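Local atomic coordinates of thermophilic dibenzothiophene desulfurization enzyme C (Paenibacillus sp. A11-2, PDB entry 5XDC), a protein that probably oxidises dibenzothiophene to its sulfoxide and then its sulfone, using reduced FMN and molecular oxygen. Residues D203-R208 with F378-R383; A344-T349 with D389-K394. All blocks are in the same frame, centred on the assembly; numbering follows the deposited sequence.

Interaction 1 of 2, residues D203-R208 with F378-R383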
loop_
_atom_site.group_PDB
_atom_site.type_symbol
_atom_site.label_atom_id
_atom_site.label_comp_id
_atom_site.label_asym_id
_atom_site.label_seq_id
_atom_site.Cartn_x
_atom_site.Cartn_y
_atom_site.Cartn_z
ATOM N N ASP B 203 -20.460 24.986 5.889
ATOM C CA ASP B 203 -20.449 24.790 4.443
ATOM C C ASP B 203 -19.182 23.993 4.136
ATOM O O ASP B 203 -18.112 24.565 3.928
ATOM C CB ASP B 203 -20.488 26.123 3.709
ATOM C CG ASP B 203 -20.543 25.974 2.201
ATOM O OD1 ASP B 203 -20.627 24.838 1.694
ATOM O OD2 ASP B 203 -20.523 27.021 1.520
ATOM N N SER B 204 -19.324 22.668 4.139
ATOM C CA SER B 204 -18.198 21.749 4.244
ATOM C C SER B 204 -18.047 20.874 2.997
ATOM O O SER B 204 -18.954 20.751 2.170
ATOM C CB SER B 204 -18.371 20.860 5.478
ATOM O OG SER B 204 -19.584 20.143 5.374
ATOM N N LEU B 205 -16.860 20.269 2.859
ATOM C CA LEU B 205 -16.618 19.328 1.765
ATOM C C LEU B 205 -17.615 18.177 1.806
ATOM O O LEU B 205 -18.297 17.890 0.814
ATOM C CB LEU B 205 -15.193 18.790 1.850
ATOM C CG LEU B 205 -14.822 17.733 0.800
ATOM C CD1 LEU B 205 -14.910 18.287 -0.609
ATOM C CD2 LEU B 205 -13.440 17.181 1.091
ATOM N N GLY B 206 -17.662 17.480 2.947
ATOM C CA GLY B 206 -18.607 16.417 3.189
ATOM C C GLY B 206 -19.227 16.582 4.566
ATOM O O GLY B 206 -18.973 17.559 5.266
ATOM N N MET B 207 -20.037 15.595 4.942
ATOM C CA MET B 207 -20.863 15.721 6.147
ATOM C C MET B 207 -21.645 17.036 6.123
ATOM O O MET B 207 -21.770 17.740 7.126
ATOM C CB MET B 207 -20.012 15.613 7.412
ATOM C CG MET B 207 -19.373 14.228 7.614
ATOM S SD MET B 207 -20.668 12.959 7.764
ATOM C CE MET B 207 -19.701 11.566 8.359
ATOM N N ARG B 208 -22.217 17.342 4.965
ATOM C CA ARG B 208 -22.709 18.686 4.692
ATOM C C ARG B 208 -24.004 19.020 5.426
ATOM O O ARG B 208 -24.344 20.209 5.520
ATOM C CB ARG B 208 -22.916 18.864 3.188
ATOM C CG ARG B 208 -21.600 19.033 2.426
ATOM C CD ARG B 208 -21.816 19.338 0.956
ATOM N NE ARG B 208 -22.759 20.428 0.731
ATOM C CZ ARG B 208 -22.489 21.718 0.895
ATOM N NH1 ARG B 208 -21.296 22.120 1.309
ATOM N NH2 ARG B 208 -23.427 22.614 0.646
ATOM N N PHE B 378 -19.344 9.818 -1.167
ATOM C CA PHE B 378 -18.802 8.892 -0.175
ATOM C C PHE B 378 -17.389 9.292 0.242
ATOM O O PHE B 378 -17.084 9.385 1.439
ATOM C CB PHE B 378 -18.824 7.466 -0.729
ATOM C CG PHE B 378 -20.212 6.934 -0.995
ATOM C CD1 PHE B 378 -20.994 6.444 0.047
ATOM C CD2 PHE B 378 -20.722 6.890 -2.286
ATOM C CE1 PHE B 378 -22.265 5.943 -0.195
ATOM C CE2 PHE B 378 -21.986 6.386 -2.540
ATOM C CZ PHE B 378 -22.765 5.923 -1.487
ATOM N N TRP B 379 -16.517 9.570 -0.730
ATOM C CA TRP B 379 -15.179 10.046 -0.402
ATOM C C TRP B 379 -15.244 11.373 0.336
ATOM O O TRP B 379 -14.534 11.572 1.323
ATOM C CB TRP B 379 -14.329 10.171 -1.663
ATOM C CG TRP B 379 -12.971 10.787 -1.409
ATOM C CD1 TRP B 379 -11.847 10.146 -0.993
ATOM C CD2 TRP B 379 -12.614 12.163 -1.550
ATOM N NE1 TRP B 379 -10.805 11.040 -0.852
ATOM C CE2 TRP B 379 -11.254 12.286 -1.192
ATOM C CE3 TRP B 379 -13.309 13.306 -1.950
ATOM C CZ2 TRP B 379 -10.578 13.493 -1.228
ATOM C CZ3 TRP B 379 -12.632 14.511 -1.974
ATOM C CH2 TRP B 379 -11.283 14.593 -1.623
ATOM N N ARG B 380 -16.097 12.294 -0.115
ATOM C CA ARG B 380 -16.161 13.593 0.555
ATOM C C ARG B 380 -16.578 13.442 2.020
ATOM O O ARG B 380 -15.984 14.060 2.913
ATOM C CB ARG B 380 -17.122 14.524 -0.180
ATOM C CG ARG B 380 -16.571 15.055 -1.496
ATOM C CD ARG B 380 -17.437 16.163 -2.049
ATOM N NE ARG B 380 -18.658 15.676 -2.672
ATOM C CZ ARG B 380 -19.879 15.750 -2.140
ATOM N NH1 ARG B 380 -20.073 16.271 -0.941
ATOM N NH2 ARG B 380 -20.916 15.278 -2.806
ATOM N N ASP B 381 -17.582 12.618 2.283
ATOM C CA ASP B 381 -18.059 12.421 3.649
ATOM C C ASP B 381 -16.987 11.779 4.510
ATOM O O ASP B 381 -16.673 12.260 5.605
ATOM C CB ASP B 381 -19.316 11.563 3.629
ATOM C CG ASP B 381 -20.520 12.295 3.069
ATOM O OD1 ASP B 381 -20.535 13.548 3.087
ATOM O OD2 ASP B 381 -21.460 11.608 2.616
ATOM N N ALA B 382 -16.398 10.693 4.015
ATOM C CA ALA B 382 -15.364 10.003 4.767
ATOM C C ALA B 382 -14.129 10.868 4.926
ATOM O O ALA B 382 -13.556 10.932 6.018
ATOM C CB ALA B 382 -15.008 8.691 4.075
ATOM N N ARG B 383 -13.684 11.520 3.845
ATOM C CA ARG B 383 -12.464 12.321 3.928
ATOM C C ARG B 383 -12.618 13.444 4.948
ATOM O O ARG B 383 -11.659 13.799 5.645
ATOM C CB ARG B 383 -12.105 12.893 2.548
ATOM C CG ARG B 383 -10.861 13.783 2.495
ATOM C CD ARG B 383 -9.578 13.022 2.755
ATOM N NE ARG B 383 -9.471 12.594 4.146
ATOM C CZ ARG B 383 -8.490 11.849 4.632
ATOM N NH1 ARG B 383 -7.478 11.482 3.860
ATOM N NH2 ARG B 383 -8.514 11.461 5.907
HETATM O O HOH W 1 -22.401 15.393 2.663
#
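Leu205 and Met207 meet Arg380 and Asp381 where, in this acyl-CoA dehydrogenase fold, the loop between strands 196-198 and 215-217 of the middle domain lies against helix 376-385 of the C-terminal domain. Arg380 gives NH1 to Leu205 O at 3.0 Å, with the acceptor close to the guanidinium plane and the donor in the carbonyl plane. The aliphatic part of the same arginine runs across the leucine, and Leu205 CD1 sits 3.6 Å from Arg380 CD. With CG anti to the backbone N (chi1 177°) Leu205 leans over Arg380, and its second methyl, CD2, meets the Trp379 ring obliquely.

One residue on, Gly206 lacks a side chain, and its CA makes a C-H...O contact of 3.5 Å with Arg380 O. Asp381 OD1 then takes the Met207 N-H at 2.8 Å, a fairly straight bond (162°) that arrives on the anti side, 31° out of the carboxylate plane. A water hydrogen-bonded to Asp381 OD1 ties in Arg208 N as well. With its backbone held, the Met207 side chain, bent at chi2, touches the bound indole.

Further out, Asp376 and Glu36 salt-bridge Arg380 NE and NH2. Within the loop, Arg208 NH1 bonds Ser204 O on a lone pair and forms a salt bridge with Asp203 OD1, 2.8 Å away, nearly in line with the carboxylate C-O bond.

Interaction 2 of 2, residues A344-T349 with D389-K394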
loop_
_atom_site.group_PDB
_atom_site.type_symbol
_atom_site.label_atom_id
_atom_site.label_comp_id
_atom_site.label_asym_id
_atom_site.label_seq_id
_atom_site.Cartn_x
_atom_site.Cartn_y
_atom_site.Cartn_z
ATOM N N ALA B 344 -9.825 -0.744 15.633
ATOM C CA ALA B 344 -10.925 -0.798 14.687
ATOM C C ALA B 344 -11.037 0.501 13.896
ATOM O O ALA B 344 -11.276 0.478 12.678
ATOM C CB ALA B 344 -12.230 -1.096 15.423
ATOM N N LYS B 345 -10.860 1.648 14.564
ATOM C CA LYS B 345 -10.956 2.924 13.865
ATOM C C LYS B 345 -9.855 3.076 12.823
ATOM O O LYS B 345 -10.099 3.607 11.734
ATOM C CB LYS B 345 -10.882 4.076 14.854
ATOM C CG LYS B 345 -11.304 5.406 14.256
ATOM C CD LYS B 345 -10.932 6.533 15.166
ATOM C CE LYS B 345 -11.383 7.840 14.603
ATOM N NZ LYS B 345 -10.842 8.946 15.382
ATOM N N ILE B 346 -8.632 2.658 13.161
ATOM C CA ILE B 346 -7.505 2.749 12.228
ATOM C C ILE B 346 -7.807 1.974 10.950
ATOM O O ILE B 346 -7.674 2.494 9.828
ATOM C CB ILE B 346 -6.218 2.245 12.905
ATOM C CG1 ILE B 346 -5.770 3.204 14.005
ATOM C CG2 ILE B 346 -5.097 2.046 11.869
ATOM C CD1 ILE B 346 -4.817 2.577 14.995
ATOM N N VAL B 347 -8.229 0.716 11.102
ATOM C CA VAL B 347 -8.521 -0.117 9.943
ATOM C C VAL B 347 -9.678 0.460 9.139
ATOM O O VAL B 347 -9.632 0.508 7.900
ATOM C CB VAL B 347 -8.794 -1.557 10.409
ATOM C CG1 VAL B 347 -9.299 -2.405 9.260
ATOM C CG2 VAL B 347 -7.538 -2.150 11.014
ATOM N N ALA B 348 -10.740 0.905 9.822
ATOM C CA ALA B 348 -11.896 1.468 9.127
ATOM C C ALA B 348 -11.546 2.751 8.388
ATOM O O ALA B 348 -12.056 2.986 7.283
ATOM C CB ALA B 348 -13.022 1.734 10.110
ATOM N N THR B 349 -10.664 3.574 8.968
ATOM C CA THR B 349 -10.243 4.822 8.337
ATOM C C THR B 349 -9.489 4.538 7.046
ATOM O O THR B 349 -9.831 5.068 5.985
ATOM C CB THR B 349 -9.366 5.633 9.295
ATOM O OG1 THR B 349 -10.135 6.061 10.433
ATOM C CG2 THR B 349 -8.780 6.874 8.600
ATOM N N ASP B 389 -9.944 13.545 14.478
ATOM C CA ASP B 389 -8.711 13.514 15.234
ATOM C C ASP B 389 -7.743 12.641 14.451
ATOM O O ASP B 389 -8.175 11.749 13.714
ATOM C CB ASP B 389 -8.914 12.994 16.669
ATOM C CG ASP B 389 -9.616 11.658 16.722
ATOM O OD1 ASP B 389 -10.875 11.621 16.714
ATOM O OD2 ASP B 389 -8.896 10.652 16.773
ATOM N N PRO B 390 -6.448 12.915 14.535
ATOM C CA PRO B 390 -5.510 12.330 13.561
ATOM C C PRO B 390 -5.307 10.838 13.780
ATOM O O PRO B 390 -4.931 10.390 14.863
ATOM C CB PRO B 390 -4.215 13.120 13.781
ATOM C CG PRO B 390 -4.377 13.829 15.066
ATOM C CD PRO B 390 -5.840 13.963 15.357
ATOM N N VAL B 391 -5.525 10.073 12.710
ATOM C CA VAL B 391 -5.350 8.630 12.807
ATOM C C VAL B 391 -3.900 8.293 13.134
ATOM O O VAL B 391 -3.620 7.264 13.753
ATOM C CB VAL B 391 -5.838 7.953 11.518
ATOM C CG1 VAL B 391 -4.882 8.226 10.350
ATOM C CG2 VAL B 391 -6.038 6.484 11.748
ATOM N N ALA B 392 -2.954 9.170 12.780
ATOM C CA ALA B 392 -1.564 8.908 13.136
ATOM C C ALA B 392 -1.384 8.749 14.646
ATOM O O ALA B 392 -0.537 7.963 15.086
ATOM C CB ALA B 392 -0.657 10.027 12.627
ATOM N N TYR B 393 -2.138 9.497 15.456
ATOM C CA TYR B 393 -1.985 9.347 16.902
ATOM C C TYR B 393 -2.784 8.175 17.463
ATOM O O TYR B 393 -2.386 7.615 18.497
ATOM C CB TYR B 393 -2.303 10.671 17.613
ATOM C CG TYR B 393 -1.099 11.563 17.464
ATOM C CD1 TYR B 393 0.007 11.404 18.294
ATOM C CD2 TYR B 393 -1.014 12.471 16.429
ATOM C CE1 TYR B 393 1.151 12.155 18.122
ATOM C CE2 TYR B 393 0.120 13.236 16.246
ATOM C CZ TYR B 393 1.203 13.074 17.098
ATOM O OH TYR B 393 2.347 13.825 16.927
ATOM N N LYS B 394 -3.850 7.742 16.792
ATOM C CA LYS B 394 -4.458 6.463 17.152
ATOM C C LYS B 394 -3.474 5.329 16.908
ATOM O O LYS B 394 -3.352 4.411 17.731
ATOM C CB LYS B 394 -5.751 6.242 16.370
ATOM C CG LYS B 394 -6.892 7.148 16.808
ATOM C CD LYS B 394 -7.490 6.708 18.161
ATOM C CE LYS B 394 -8.141 7.887 18.886
ATOM N NZ LYS B 394 -7.112 8.823 19.408
HETATM O O HOH W 2 -8.322 8.978 13.993
#
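A buried helix-to-helix packing contact, with a salt bridge along one flank, joins helix 331-363 to the start of helix 391-404 within the C-terminal helical domain of the acyl-CoA dehydrogenase fold. Ile346 and Val391 have the closest CA pair, and their side chains supply the apolar centre: Ile346 CG1 lies 4.0 Å from Val391 CG2. This methyl of Val391 is anti to the backbone N and also faces Thr349, whose CG2 meets it tip to tip. The Thr349 hydroxyl turns back to its own helix and donates to Lys345 O.

Ile346 has CG1 anti to its carbonyl carbon (chi1 -69°), and from there the chain crosses Lys394 at a slant, CD1 resting 3.6 Å from Lys394 O. An alanine here would take away CG1, CG2 and CD1, so a gap is likely to open between the helices and the Val391 methyl and Lys394 CB would lose their main apolar neighbour across the contact. Ala304 of the third subunit packs on Ile346 too.

On the flank, Lys345 is stretched full length, so that its ammonium group reaches the carboxylate of Asp389 just ahead of Pro390, the N-cap residue. NZ lies almost evenly between the two oxygens, 2.9 Å from Asp389 OD2 and 3.0 Å from Asp389 OD1. Gln252 bonds both partners, its OE1 accepting from Lys345 NZ and its NE2 donating to Asp389 OD1. Lys394 NZ approaches the same carboxylate from a long 3.7 Å to Asp389 OD2 and is held more firmly by Tyr413 O and Glu397. A water also joins the two segments here, accepting from Lys345 NZ and donating to Asp389 O at 2.8 Å.

In the fold
The centres of the two interactions lie about 17 Å apart and their nearest atoms about 5 Å, without touching. Helix 376-385, which receives the loop in interaction 1, is followed directly by helix 391-404 of interaction 2; the pocket residues Thr384 and His385 end the first helix and His388 lies in the link to the second. Interaction 1 reaches the pocket itself: the Met207 side chain is about 4 Å from the indole, whereas that of Asp389 in interaction 2 is about 8 Å away. The Asp389 side chain is, however, about 4 Å from that of Tyr413, an FMN-binding residue in another structure of this protein. Both contacts also border the second subunit.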